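Local coordinates for protein hydrazine synthase subunit beta (Candidatus Kuenenia stuttgartiensis, PDB 5C2V) that belongs to the hydrazine synthase complex, which condenses nitric oxide with ammonium into hydrazine, and may modulate passage of the hydroxylamine intermediate between the gamma and alpha active sites, at residues B[33-38]-B[53-58]; B[49-54]-B[80-85]; B[243-248]-B[305-310]; B[278-283]-B[311-316]. One frame throughout, in Å; residues are numbered along the deposited sequence.

Overall arrangement
Read from the N terminus, the contacts show how a beta-propeller is held together within and between its blades. Interaction 1 closes the short excursion from strand 36-41 through strand 46-52 to the start of strand 57-62, where one blade hands over to the next. Interaction 2 opens on the stretch where interaction 1 ends, sharing Val53 and Arg54, and packs the outer strand of the first blade against strand 78-83 of the second. Interaction 3 lies on the opposite side of the chain's centre from interactions 1 and 2; it crosses interaction 4, their segments alternating, so the helical insertion after strand 277-282 is bound to a neighbouring blade before strand 312-317 completes its own. Asp248 and Arg315 join the two by a salt bridge.

Interaction 1: residues B[33-38]-B[53-58]; sequences SGHSVT and VRVQPE
The backbone N of Gln56 donates to His35 ND1 at 3.0 Å, a fairly straight bond that reaches the imidazole 24° out of the ring plane. It sits where the chain leaves the outer strand 46-52 of one beta-propeller blade and turns into strand 57-62, the inner strand of the next. With CG anti to the carbonyl carbon (chi1 -50°), the His35 ring lies alongside Val55, side by side and pointing the same way, and Val55 CG1 packs 3.4 Å from His35 CE1. His35 NE2 lies beside the backbone N of Tyr2; both ring nitrogens thus face N-H groups, and a neutral imidazole could not accept from both. The main chain of His35 is used as well: Val53 N donates to His35 O at 3.3 Å, continuing the pairing of strands 36-41 and 46-52 into the turn. The remaining contacts are van der Waals, mostly between side-chain carbons and the main chain. Val53 CG2 lies 3.6 Å from Ser36 CA, while the hydroxyl of Ser36 is bonded to Glu50. The Pro57 ring faces the start of strand 36-41, its CD 3.6 Å from His35 CA and its CG 3.6 Å from Ser36 O.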
loop_
_atom_site.group_PDB
_atom_site.type_symbol
_atom_site.label_atom_id
_atom_site.label_comp_id
_atom_site.label_asym_id
_atom_site.label_seq_id
_atom_site.Cartn_x
_atom_site.Cartn_y
_atom_site.Cartn_z
ATOM N N SER B 33 56.467 11.283 22.300
ATOM C CA SER B 33 57.498 10.330 22.686
ATOM C C SER B 33 58.893 10.842 22.341
ATOM O O SER B 33 59.893 10.230 22.709
ATOM C CB SER B 33 57.251 8.980 22.010
ATOM O OG SER B 33 55.963 8.481 22.323
ATOM N N GLY B 34 58.955 11.966 21.634
ATOM C CA GLY B 34 60.227 12.540 21.236
ATOM C C GLY B 34 60.671 13.689 22.119
ATOM O O GLY B 34 61.824 14.118 22.051
ATOM N N HIS B 35 59.752 14.180 22.949
ATOM C CA HIS B 35 60.012 15.302 23.850
ATOM C C HIS B 35 60.552 16.515 23.096
ATOM O O HIS B 35 61.418 17.235 23.593
ATOM C CB HIS B 35 60.985 14.887 24.956
ATOM C CG HIS B 35 60.604 13.613 25.644
ATOM N ND1 HIS B 35 59.702 13.572 26.687
ATOM C CD2 HIS B 35 60.997 12.336 25.437
ATOM C CE1 HIS B 35 59.558 12.325 27.093
ATOM N NE2 HIS B 35 60.333 11.552 26.352
ATOM N N SER B 36 60.029 16.730 21.892
ATOM C CA SER B 36 60.471 17.827 21.039
ATOM C C SER B 36 59.372 18.243 20.067
ATOM O O SER B 36 58.277 17.684 20.075
ATOM C CB SER B 36 61.731 17.429 20.268
ATOM O OG SER B 36 61.498 16.282 19.469
ATOM N N VAL B 37 59.673 19.229 19.228
ATOM C CA VAL B 37 58.724 19.713 18.230
ATOM C C VAL B 37 59.363 19.747 16.845
ATOM O O VAL B 37 60.415 20.353 16.653
ATOM C CB VAL B 37 58.194 21.118 18.580
ATOM C CG1 VAL B 37 57.340 21.664 17.445
ATOM C CG2 VAL B 37 57.401 21.085 19.879
ATOM N N THR B 38 58.720 19.093 15.884
ATOM C CA THR B 38 59.227 19.027 14.520
ATOM C C THR B 38 58.707 20.183 13.669
ATOM O O THR B 38 57.505 20.459 13.644
ATOM C CB THR B 38 58.842 17.695 13.846
ATOM O OG1 THR B 38 59.310 16.600 14.643
ATOM C CG2 THR B 38 59.451 17.600 12.454
ATOM N N VAL B 53 62.174 20.417 23.585
ATOM C CA VAL B 53 61.368 20.999 24.650
ATOM C C VAL B 53 61.378 20.069 25.856
ATOM O O VAL B 53 62.108 19.078 25.879
ATOM C CB VAL B 53 59.912 21.252 24.212
ATOM C CG1 VAL B 53 59.853 22.351 23.161
ATOM C CG2 VAL B 53 59.276 19.967 23.706
ATOM N N ARG B 54 60.569 20.392 26.859
ATOM C CA ARG B 54 60.494 19.579 28.067
ATOM C C ARG B 54 59.734 18.279 27.810
ATOM O O ARG B 54 59.361 17.976 26.677
ATOM C CB ARG B 54 59.836 20.362 29.203
ATOM C CG ARG B 54 60.442 21.732 29.455
ATOM C CD ARG B 54 61.957 21.665 29.545
ATOM N NE ARG B 54 62.544 22.974 29.815
ATOM C CZ ARG B 54 63.836 23.254 29.683
ATOM N NH1 ARG B 54 64.682 22.315 29.280
ATOM N NH2 ARG B 54 64.283 24.473 29.951
ATOM N N VAL B 55 59.517 17.512 28.874
ATOM C CA VAL B 55 58.963 16.166 28.767
ATOM C C VAL B 55 57.511 16.122 28.275
ATOM O O VAL B 55 56.638 16.801 28.817
ATOM C CB VAL B 55 59.043 15.439 30.127
ATOM C CG1 VAL B 55 58.732 13.962 29.965
ATOM C CG2 VAL B 55 60.422 15.627 30.743
ATOM N N GLN B 56 57.281 15.310 27.244
ATOM C CA GLN B 56 55.942 14.969 26.754
ATOM C C GLN B 56 55.095 16.163 26.284
ATOM O O GLN B 56 54.051 16.455 26.871
ATOM C CB GLN B 56 55.189 14.215 27.860
ATOM C CG GLN B 56 53.945 13.485 27.411
ATOM C CD GLN B 56 53.365 12.617 28.498
ATOM O OE1 GLN B 56 54.088 12.019 29.295
ATOM N NE2 GLN B 56 52.052 12.550 28.543
ATOM N N PRO B 57 55.560 16.894 25.252
ATOM C CA PRO B 57 54.651 17.927 24.741
ATOM C C PRO B 57 53.388 17.348 24.098
ATOM O O PRO B 57 53.503 16.529 23.187
ATOM C CB PRO B 57 55.508 18.644 23.697
ATOM C CG PRO B 57 56.446 17.586 23.205
ATOM C CD PRO B 57 56.748 16.718 24.398
ATOM N N GLU B 58 52.203 17.748 24.553
ATOM C CA GLU B 58 50.977 17.415 23.826
ATOM C C GLU B 58 50.281 18.510 23.003
ATOM O O GLU B 58 49.302 18.221 22.314
ATOM C CB GLU B 58 49.993 16.781 24.802
ATOM C CG GLU B 58 50.541 15.448 25.269
ATOM C CD GLU B 58 49.695 14.758 26.300
ATOM O OE1 GLU B 58 48.738 15.371 26.816
ATOM O OE2 GLU B 58 49.992 13.579 26.577
#

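Interaction 2: residues B[49-54]-B[80-85]; sequences GEVAVR and SVVDIQ
Val51 and Val82 reach toward each other tip to tip, their CG1 methyls 3.8 Å apart. This is face-to-face packing between consecutive blades of a beta-propeller: strand 46-52 is the outer strand of one sheet and strand 78-83 the third of the next, and no hydrogen bond passes between the segments. Side chains alone fill the gap, which is 8.0 Å from Val51 CA to Val82 CA. Both valines place CG1 anti to the backbone N (chi1 179° for Val51, 175° for Val82), which brings these methyls to the front. Val82 CG2, the other branch, packs 4.1 Å from Val53 CG1, so one valine touches two residues, Val51 and Val53, two apart along the facing segment. Phe39 also borders both Val51 and Val82, and the whole apolar part is buried.

Toward Arg54 the contact becomes more polar and reaches the exposed side. The backbones draw closer here, with Val53 CA 6.4 Å from Ser80 CA. The hydroxyl of Ser80 is buried but satisfied elsewhere, by hydrogen bonds to Asn73 and Glu89. Arg54, bent at chi2 (-49°), belongs to the exposed side and sends its NE to a salt bridge with Glu92. Of its side chain, the aliphatic CG meets the facing strand, 3.6 Å from Ser80 OG.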
loop_
_atom_site.group_PDB
_atom_site.type_symbol
_atom_site.label_atom_id
_atom_site.label_comp_id
_atom_site.label_asym_id
_atom_site.label_seq_id
_atom_site.Cartn_x
_atom_site.Cartn_y
_atom_site.Cartn_z
ATOM N N GLY B 49 63.817 21.135 10.812
ATOM C CA GLY B 49 64.467 21.090 12.107
ATOM C C GLY B 49 63.645 20.419 13.190
ATOM O O GLY B 49 62.449 20.180 13.024
ATOM N N GLU B 50 64.298 20.121 14.309
ATOM C CA GLU B 50 63.617 19.576 15.476
ATOM C C GLU B 50 64.070 20.323 16.728
ATOM O O GLU B 50 65.245 20.277 17.095
ATOM C CB GLU B 50 63.894 18.076 15.603
ATOM C CG GLU B 50 63.120 17.377 16.708
ATOM C CD GLU B 50 63.284 15.869 16.659
ATOM O OE1 GLU B 50 63.969 15.377 15.736
ATOM O OE2 GLU B 50 62.731 15.177 17.539
ATOM N N VAL B 51 63.136 21.004 17.383
ATOM C CA VAL B 51 63.462 21.833 18.539
ATOM C C VAL B 51 63.134 21.126 19.849
ATOM O O VAL B 51 61.994 20.725 20.081
ATOM C CB VAL B 51 62.712 23.177 18.495
ATOM C CG1 VAL B 51 63.052 24.015 19.719
ATOM C CG2 VAL B 51 63.046 23.929 17.217
ATOM N N ALA B 52 64.137 20.987 20.708
ATOM C CA ALA B 52 63.970 20.281 21.971
ATOM C C ALA B 52 63.151 21.083 22.978
ATOM O O ALA B 52 63.392 22.271 23.193
ATOM C CB ALA B 52 65.327 19.931 22.561
ATOM N N VAL B 53 62.174 20.417 23.585
ATOM C CA VAL B 53 61.368 20.999 24.650
ATOM C C VAL B 53 61.378 20.069 25.856
ATOM O O VAL B 53 62.108 19.078 25.879
ATOM C CB VAL B 53 59.912 21.252 24.212
ATOM C CG1 VAL B 53 59.853 22.351 23.161
ATOM C CG2 VAL B 53 59.276 19.967 23.706
ATOM N N ARG B 54 60.569 20.392 26.859
ATOM C CA ARG B 54 60.494 19.579 28.067
ATOM C C ARG B 54 59.734 18.279 27.810
ATOM O O ARG B 54 59.361 17.976 26.677
ATOM C CB ARG B 54 59.836 20.362 29.203
ATOM C CG ARG B 54 60.442 21.732 29.455
ATOM C CD ARG B 54 61.957 21.665 29.545
ATOM N NE ARG B 54 62.544 22.974 29.815
ATOM C CZ ARG B 54 63.836 23.254 29.683
ATOM N NH1 ARG B 54 64.682 22.315 29.280
ATOM N NH2 ARG B 54 64.283 24.473 29.951
ATOM N N SER B 80 56.746 25.547 27.286
ATOM C CA SER B 80 57.973 26.048 26.680
ATOM C C SER B 80 57.689 27.183 25.703
ATOM O O SER B 80 56.695 27.154 24.978
ATOM C CB SER B 80 58.713 24.917 25.962
ATOM O OG SER B 80 59.040 23.871 26.858
ATOM N N VAL B 81 58.561 28.186 25.691
ATOM C CA VAL B 81 58.478 29.243 24.691
ATOM C C VAL B 81 59.607 29.072 23.682
ATOM O O VAL B 81 60.783 29.101 24.043
ATOM C CB VAL B 81 58.549 30.644 25.319
ATOM C CG1 VAL B 81 58.473 31.711 24.238
ATOM C CG2 VAL B 81 57.428 30.827 26.329
ATOM N N VAL B 82 59.242 28.891 22.417
ATOM C CA VAL B 82 60.217 28.586 21.378
ATOM C C VAL B 82 60.369 29.725 20.377
ATOM O O VAL B 82 59.380 30.253 19.868
ATOM C CB VAL B 82 59.831 27.300 20.617
ATOM C CG1 VAL B 82 60.785 27.048 19.456
ATOM C CG2 VAL B 82 59.802 26.110 21.564
ATOM N N ASP B 83 61.613 30.100 20.098
ATOM C CA ASP B 83 61.895 31.051 19.034
ATOM C C ASP B 83 61.845 30.298 17.710
ATOM O O ASP B 83 62.606 29.354 17.497
ATOM C CB ASP B 83 63.258 31.714 19.241
ATOM C CG ASP B 83 63.430 32.971 18.412
ATOM O OD1 ASP B 83 63.610 32.858 17.181
ATOM O OD2 ASP B 83 63.394 34.076 18.995
ATOM N N ILE B 84 60.948 30.716 16.822
ATOM C CA ILE B 84 60.690 29.972 15.594
ATOM C C ILE B 84 61.832 30.125 14.593
ATOM O O ILE B 84 62.219 29.165 13.924
ATOM C CB ILE B 84 59.361 30.416 14.946
ATOM C CG1 ILE B 84 58.193 30.097 15.883
ATOM C CG2 ILE B 84 59.157 29.735 13.601
ATOM C CD1 ILE B 84 56.831 30.373 15.290
ATOM N N GLN B 85 62.380 31.331 14.508
ATOM C CA GLN B 85 63.467 31.606 13.578
ATOM C C GLN B 85 64.799 31.055 14.087
ATOM O O GLN B 85 65.607 30.551 13.307
ATOM C CB GLN B 85 63.572 33.110 13.325
ATOM C CG GLN B 85 62.236 33.761 13.005
ATOM C CD GLN B 85 62.171 35.213 13.433
ATOM O OE1 GLN B 85 63.057 35.707 14.132
ATOM N NE2 GLN B 85 61.116 35.905 13.019
#

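Interaction 3: residues B[243-248]-B[305-310]; sequences RLPLDD and LGLVRD. With BET (trimethyl glycine), chain R.
Arg309 runs back to Asp248 through a chain that turns at chi2 (-54°). Its CB and CG make no close contact with 243-248; CD is the first to draw near, 4.1 Å from Asp248 OD1, and NE makes a weak hydrogen bond to that same oxygen. At the end of the guanidinium, NH2 donates to Asp248 OD2 at 3.2 Å. The carboxylate oxygen lies in the guanidinium plane, yet the donor reaches it from above the carboxylate, since the two planes are 63° apart. Arg315 also forms a salt bridge with OD2, so two arginines share one acid, which probably keeps it ionised.

Next to this pair Val308 packs CG1 against Pro245 O and the carbonyl carbon of Leu246, and CG2 against Asp247 O and the carboxylate of Asp248. This binds the end of strand 241-245, outermost in its propeller blade, to the start of helix 308-311, part of an insertion in the following blade. Leu307 meets the Pro245 ring at about a right angle, CD2 4.1 Å from Pro245 CD. A water donates to Asp247 O at 2.6 Å and weakly accepts from Val308 N.

Two residues before Pro245 in the strand, and away from 305-310, Arg243 turns its guanidinium edge to trimethyl glycine, NH2 donating to OXT of the ligand at 2.9 Å, with His187, Glu188 and Arg302 completing the pocket.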
loop_
_atom_site.group_PDB
_atom_site.type_symbol
_atom_site.label_atom_id
_atom_site.label_comp_id
_atom_site.label_asym_id
_atom_site.label_seq_id
_atom_site.Cartn_x
_atom_site.Cartn_y
_atom_site.Cartn_z
ATOM N N ARG B 243 23.378 17.357 19.875
ATOM C CA ARG B 243 24.233 16.180 19.828
ATOM C C ARG B 243 23.940 15.396 18.556
ATOM O O ARG B 243 22.826 14.912 18.360
ATOM C CB ARG B 243 24.019 15.311 21.068
ATOM C CG ARG B 243 24.310 16.028 22.379
ATOM C CD ARG B 243 23.723 15.287 23.570
ATOM N NE ARG B 243 22.273 15.447 23.654
ATOM C CZ ARG B 243 21.492 14.764 24.486
ATOM N NH1 ARG B 243 22.017 13.866 25.309
ATOM N NH2 ARG B 243 20.183 14.978 24.494
ATOM N N LEU B 244 24.940 15.276 17.688
ATOM C CA LEU B 244 24.737 14.647 16.389
ATOM C C LEU B 244 25.648 13.437 16.199
ATOM O O LEU B 244 26.786 13.436 16.661
ATOM C CB LEU B 244 24.969 15.668 15.270
ATOM C CG LEU B 244 24.001 16.854 15.247
ATOM C CD1 LEU B 244 24.323 17.793 14.095
ATOM C CD2 LEU B 244 22.559 16.372 15.163
ATOM N N PRO B 245 25.144 12.402 15.508
ATOM C CA PRO B 245 25.888 11.156 15.298
ATOM C C PRO B 245 27.036 11.311 14.307
ATOM O O PRO B 245 26.915 12.093 13.368
ATOM C CB PRO B 245 24.822 10.208 14.746
ATOM C CG PRO B 245 23.867 11.110 14.043
ATOM C CD PRO B 245 23.810 12.356 14.882
ATOM N N LEU B 246 28.159 10.647 14.564
ATOM C CA LEU B 246 29.199 10.464 13.553
ATOM C C LEU B 246 29.169 9.093 12.870
ATOM O O LEU B 246 29.963 8.831 11.967
ATOM C CB LEU B 246 30.579 10.697 14.168
ATOM C CG LEU B 246 30.889 12.154 14.511
ATOM C CD1 LEU B 246 32.100 12.251 15.423
ATOM C CD2 LEU B 246 31.107 12.951 13.233
ATOM N N ASP B 247 28.257 8.221 13.291
ATOM C CA ASP B 247 28.331 6.811 12.909
ATOM C C ASP B 247 27.291 6.368 11.883
ATOM O O ASP B 247 26.166 6.869 11.863
ATOM C CB ASP B 247 28.194 5.926 14.152
ATOM C CG ASP B 247 29.190 6.280 15.238
ATOM O OD1 ASP B 247 30.379 6.490 14.918
ATOM O OD2 ASP B 247 28.783 6.337 16.417
ATOM N N ASP B 248 27.681 5.421 11.034
ATOM C CA ASP B 248 26.719 4.667 10.239
ATOM C C ASP B 248 26.174 3.544 11.112
ATOM O O ASP B 248 26.581 3.401 12.266
ATOM C CB ASP B 248 27.360 4.097 8.969
ATOM C CG ASP B 248 27.865 5.176 8.032
ATOM O OD1 ASP B 248 27.365 6.315 8.108
ATOM O OD2 ASP B 248 28.760 4.884 7.210
ATOM N N LEU B 305 20.929 6.568 12.948
ATOM C CA LEU B 305 22.190 6.011 12.473
ATOM C C LEU B 305 22.326 6.123 10.958
ATOM O O LEU B 305 23.321 5.684 10.381
ATOM C CB LEU B 305 22.327 4.554 12.925
ATOM C CG LEU B 305 22.616 4.406 14.424
ATOM C CD1 LEU B 305 22.814 2.950 14.820
ATOM C CD2 LEU B 305 23.822 5.243 14.831
ATOM N N GLY B 306 21.313 6.698 10.319
ATOM C CA GLY B 306 21.381 7.013 8.904
ATOM C C GLY B 306 21.532 8.498 8.629
ATOM O O GLY B 306 21.640 8.910 7.475
ATOM N N LEU B 307 21.547 9.303 9.687
ATOM C CA LEU B 307 21.488 10.758 9.547
ATOM C C LEU B 307 22.772 11.363 8.982
ATOM O O LEU B 307 22.720 12.315 8.200
ATOM C CB LEU B 307 21.162 11.406 10.895
ATOM C CG LEU B 307 21.056 12.934 10.909
ATOM C CD1 LEU B 307 19.973 13.407 9.951
ATOM C CD2 LEU B 307 20.787 13.444 12.317
ATOM N N VAL B 308 23.915 10.808 9.379
ATOM C CA VAL B 308 25.221 11.310 8.952
ATOM C C VAL B 308 25.322 11.511 7.444
ATOM O O VAL B 308 25.851 12.522 6.977
ATOM C CB VAL B 308 26.353 10.361 9.389
ATOM C CG1 VAL B 308 26.642 10.531 10.848
ATOM C CG2 VAL B 308 25.977 8.920 9.106
ATOM N N ARG B 309 24.779 10.555 6.695
ATOM C CA ARG B 309 24.860 10.555 5.240
ATOM C C ARG B 309 24.262 11.813 4.623
ATOM O O ARG B 309 24.553 12.144 3.473
ATOM C CB ARG B 309 24.167 9.314 4.674
ATOM C CG ARG B 309 24.890 8.018 4.989
ATOM C CD ARG B 309 26.345 8.095 4.554
ATOM N NE ARG B 309 27.060 6.842 4.781
ATOM C CZ ARG B 309 27.166 5.870 3.882
ATOM N NH1 ARG B 309 26.601 6.003 2.689
ATOM N NH2 ARG B 309 27.836 4.764 4.174
ATOM N N ASP B 310 23.427 12.514 5.383
ATOM C CA ASP B 310 22.909 13.790 4.917
ATOM C C ASP B 310 24.026 14.830 4.867
ATOM O O ASP B 310 24.249 15.453 3.829
ATOM C CB ASP B 310 21.763 14.273 5.811
ATOM C CG ASP B 310 20.537 13.382 5.721
ATOM O OD1 ASP B 310 20.492 12.521 4.817
ATOM O OD2 ASP B 310 19.614 13.549 6.546
HETATM N N BET R . 18.043 13.073 29.558
HETATM C CA BET R . 19.440 12.687 29.088
HETATM C C BET R . 19.599 13.015 27.506
HETATM O O BET R . 19.696 11.990 26.786
HETATM O OXT BET R . 19.608 14.235 27.220
HETATM C C1 BET R . 17.656 12.251 30.769
HETATM C C2 BET R . 16.999 12.820 28.468
HETATM C C3 BET R . 18.019 14.525 30.004
HETATM O O HOH W 1 24.223 8.545 11.943
#

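Interaction 4: residues B[278-283]-B[311-316]; sequences VTILDM and YLVARV
Leu281 CD2 and Leu312 CD1 pack 3.8 Å apart at the apolar centre of one sheet face, and the same CD2 lies in the plane of the Tyr311 ring, at its edge, 4.0 Å from Tyr311 CD1. On the opposite face Ile280 stretches CD1 to Val316 CG2 at 3.9 Å; its CG2 also meets CB of the bulge residue Val313. The sheet between these faces is an antiparallel pair of strands within a propeller blade, interrupted by a classic beta bulge. Val313 and Ala314 both stand opposite Ile280: Ala314 N donates to Ile280 O at 3.0 Å, while Val313 N makes a second, weak bond to that oxygen. Regular pairing returns on either side. Val278 and Val316 exchange two bonds, Val316 N to Val278 O measuring 2.9 Å, and Asp282 N closes the other end by a nearly straight bond to Tyr311 O.

Farther out the surroundings turn polar. Arg315 runs extended beside Thr279, pointing the same way, with Leu312 CD2 covering one face of its guanidinium 4.0 Å above the plane. Thr279 OG1 lies at the guanidinium edge but bonds to Asp253, whereas Arg315 pairs with Asp248. Tyr311 OH is tied to Pro245 O.

Asp282 is the N-cap of helix 283-291, its carboxylate bonded to Asp284 N, and that helix packs on Tyr311. Strand 267-272 flanks strand 277-282, strand 312-317 forms the outer edge of this sheet, and Val278 and Val316 both rest on Ile347 of strand 343-348.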
loop_
_atom_site.group_PDB
_atom_site.type_symbol
_atom_site.label_atom_id
_atom_site.label_comp_id
_atom_site.label_asym_id
_atom_site.label_seq_id
_atom_site.Cartn_x
_atom_site.Cartn_y
_atom_site.Cartn_z
ATOM N N VAL B 278 40.102 10.646 8.527
ATOM C CA VAL B 278 39.603 12.003 8.722
ATOM C C VAL B 278 38.183 12.145 8.189
ATOM O O VAL B 278 37.935 11.970 6.997
ATOM C CB VAL B 278 40.507 13.046 8.043
ATOM C CG1 VAL B 278 39.903 14.436 8.180
ATOM C CG2 VAL B 278 41.904 13.007 8.643
ATOM N N THR B 279 37.251 12.461 9.083
ATOM C CA THR B 279 35.858 12.643 8.700
ATOM C C THR B 279 35.573 14.106 8.376
ATOM O O THR B 279 35.724 14.985 9.225
ATOM C CB THR B 279 34.899 12.166 9.806
ATOM O OG1 THR B 279 34.921 10.734 9.870
ATOM C CG2 THR B 279 33.479 12.623 9.514
ATOM N N ILE B 280 35.168 14.355 7.136
ATOM C CA ILE B 280 34.856 15.701 6.674
ATOM C C ILE B 280 33.354 15.876 6.497
ATOM O O ILE B 280 32.707 15.104 5.776
ATOM C CB ILE B 280 35.564 16.021 5.347
ATOM C CG1 ILE B 280 37.044 15.637 5.427
ATOM C CG2 ILE B 280 35.396 17.491 4.993
ATOM C CD1 ILE B 280 37.795 15.832 4.132
ATOM N N LEU B 281 32.815 16.899 7.159
ATOM C CA LEU B 281 31.381 17.166 7.162
ATOM C C LEU B 281 31.045 18.519 6.540
ATOM O O LEU B 281 31.858 19.448 6.568
ATOM C CB LEU B 281 30.835 17.113 8.591
ATOM C CG LEU B 281 31.110 15.851 9.410
ATOM C CD1 LEU B 281 30.575 16.009 10.823
ATOM C CD2 LEU B 281 30.499 14.635 8.736
ATOM N N ASP B 282 29.831 18.627 6.006
ATOM C CA ASP B 282 29.349 19.867 5.408
ATOM C C ASP B 282 28.654 20.690 6.487
ATOM O O ASP B 282 27.609 20.297 7.002
ATOM C CB ASP B 282 28.397 19.566 4.246
ATOM C CG ASP B 282 28.067 20.794 3.414
ATOM O OD1 ASP B 282 27.749 21.856 3.990
ATOM O OD2 ASP B 282 28.122 20.693 2.170
ATOM N N MET B 283 29.232 21.841 6.812
ATOM C CA MET B 283 28.795 22.610 7.972
ATOM C C MET B 283 27.516 23.409 7.739
ATOM O O MET B 283 26.845 23.782 8.695
ATOM C CB MET B 283 29.908 23.552 8.434
ATOM C CG MET B 283 30.931 22.894 9.341
ATOM S SD MET B 283 30.169 22.204 10.824
ATOM C CE MET B 283 29.540 23.684 11.613
ATOM N N TYR B 311 24.729 15.017 5.983
ATOM C CA TYR B 311 25.805 16.006 6.028
ATOM C C TYR B 311 27.227 15.466 5.823
ATOM O O TYR B 311 28.182 16.236 5.910
ATOM C CB TYR B 311 25.761 16.801 7.340
ATOM C CG TYR B 311 25.546 16.002 8.605
ATOM C CD1 TYR B 311 26.599 15.335 9.221
ATOM C CD2 TYR B 311 24.298 15.952 9.209
ATOM C CE1 TYR B 311 26.405 14.618 10.388
ATOM C CE2 TYR B 311 24.095 15.239 10.374
ATOM C CZ TYR B 311 25.151 14.574 10.961
ATOM O OH TYR B 311 24.947 13.865 12.121
ATOM N N LEU B 312 27.394 14.175 5.550
ATOM C CA LEU B 312 28.756 13.645 5.472
ATOM C C LEU B 312 29.366 13.879 4.096
ATOM O O LEU B 312 28.897 13.338 3.095
ATOM C CB LEU B 312 28.772 12.145 5.787
ATOM C CG LEU B 312 30.064 11.384 5.464
ATOM C CD1 LEU B 312 31.191 11.774 6.412
ATOM C CD2 LEU B 312 29.838 9.876 5.474
ATOM N N VAL B 313 30.417 14.695 4.056
ATOM C CA VAL B 313 31.166 14.909 2.824
ATOM C C VAL B 313 32.057 13.723 2.470
ATOM O O VAL B 313 31.954 13.168 1.375
ATOM C CB VAL B 313 32.040 16.176 2.907
ATOM C CG1 VAL B 313 32.850 16.346 1.630
ATOM C CG2 VAL B 313 31.178 17.401 3.169
ATOM N N ALA B 314 32.927 13.334 3.400
ATOM C CA ALA B 314 33.883 12.261 3.113
ATOM C C ALA B 314 34.468 11.598 4.359
ATOM O O ALA B 314 34.404 12.148 5.455
ATOM C CB ALA B 314 35.013 12.796 2.238
ATOM N N ARG B 315 35.029 10.406 4.178
ATOM C CA ARG B 315 35.929 9.823 5.169
ATOM C C ARG B 315 37.225 9.405 4.479
ATOM O O ARG B 315 37.237 8.490 3.655
ATOM C CB ARG B 315 35.281 8.634 5.879
ATOM C CG ARG B 315 34.069 9.005 6.720
ATOM C CD ARG B 315 33.561 7.815 7.517
ATOM N NE ARG B 315 32.425 8.169 8.364
ATOM C CZ ARG B 315 31.269 7.515 8.370
ATOM N NH1 ARG B 315 31.093 6.468 7.575
ATOM N NH2 ARG B 315 30.287 7.905 9.172
ATOM N N VAL B 316 38.313 10.081 4.831
ATOM C CA VAL B 316 39.580 9.943 4.121
ATOM C C VAL B 316 40.599 9.089 4.877
ATOM O O VAL B 316 40.874 9.344 6.050
ATOM C CB VAL B 316 40.196 11.326 3.836
ATOM C CG1 VAL B 316 41.334 11.203 2.848
ATOM C CG2 VAL B 316 39.135 12.274 3.297
#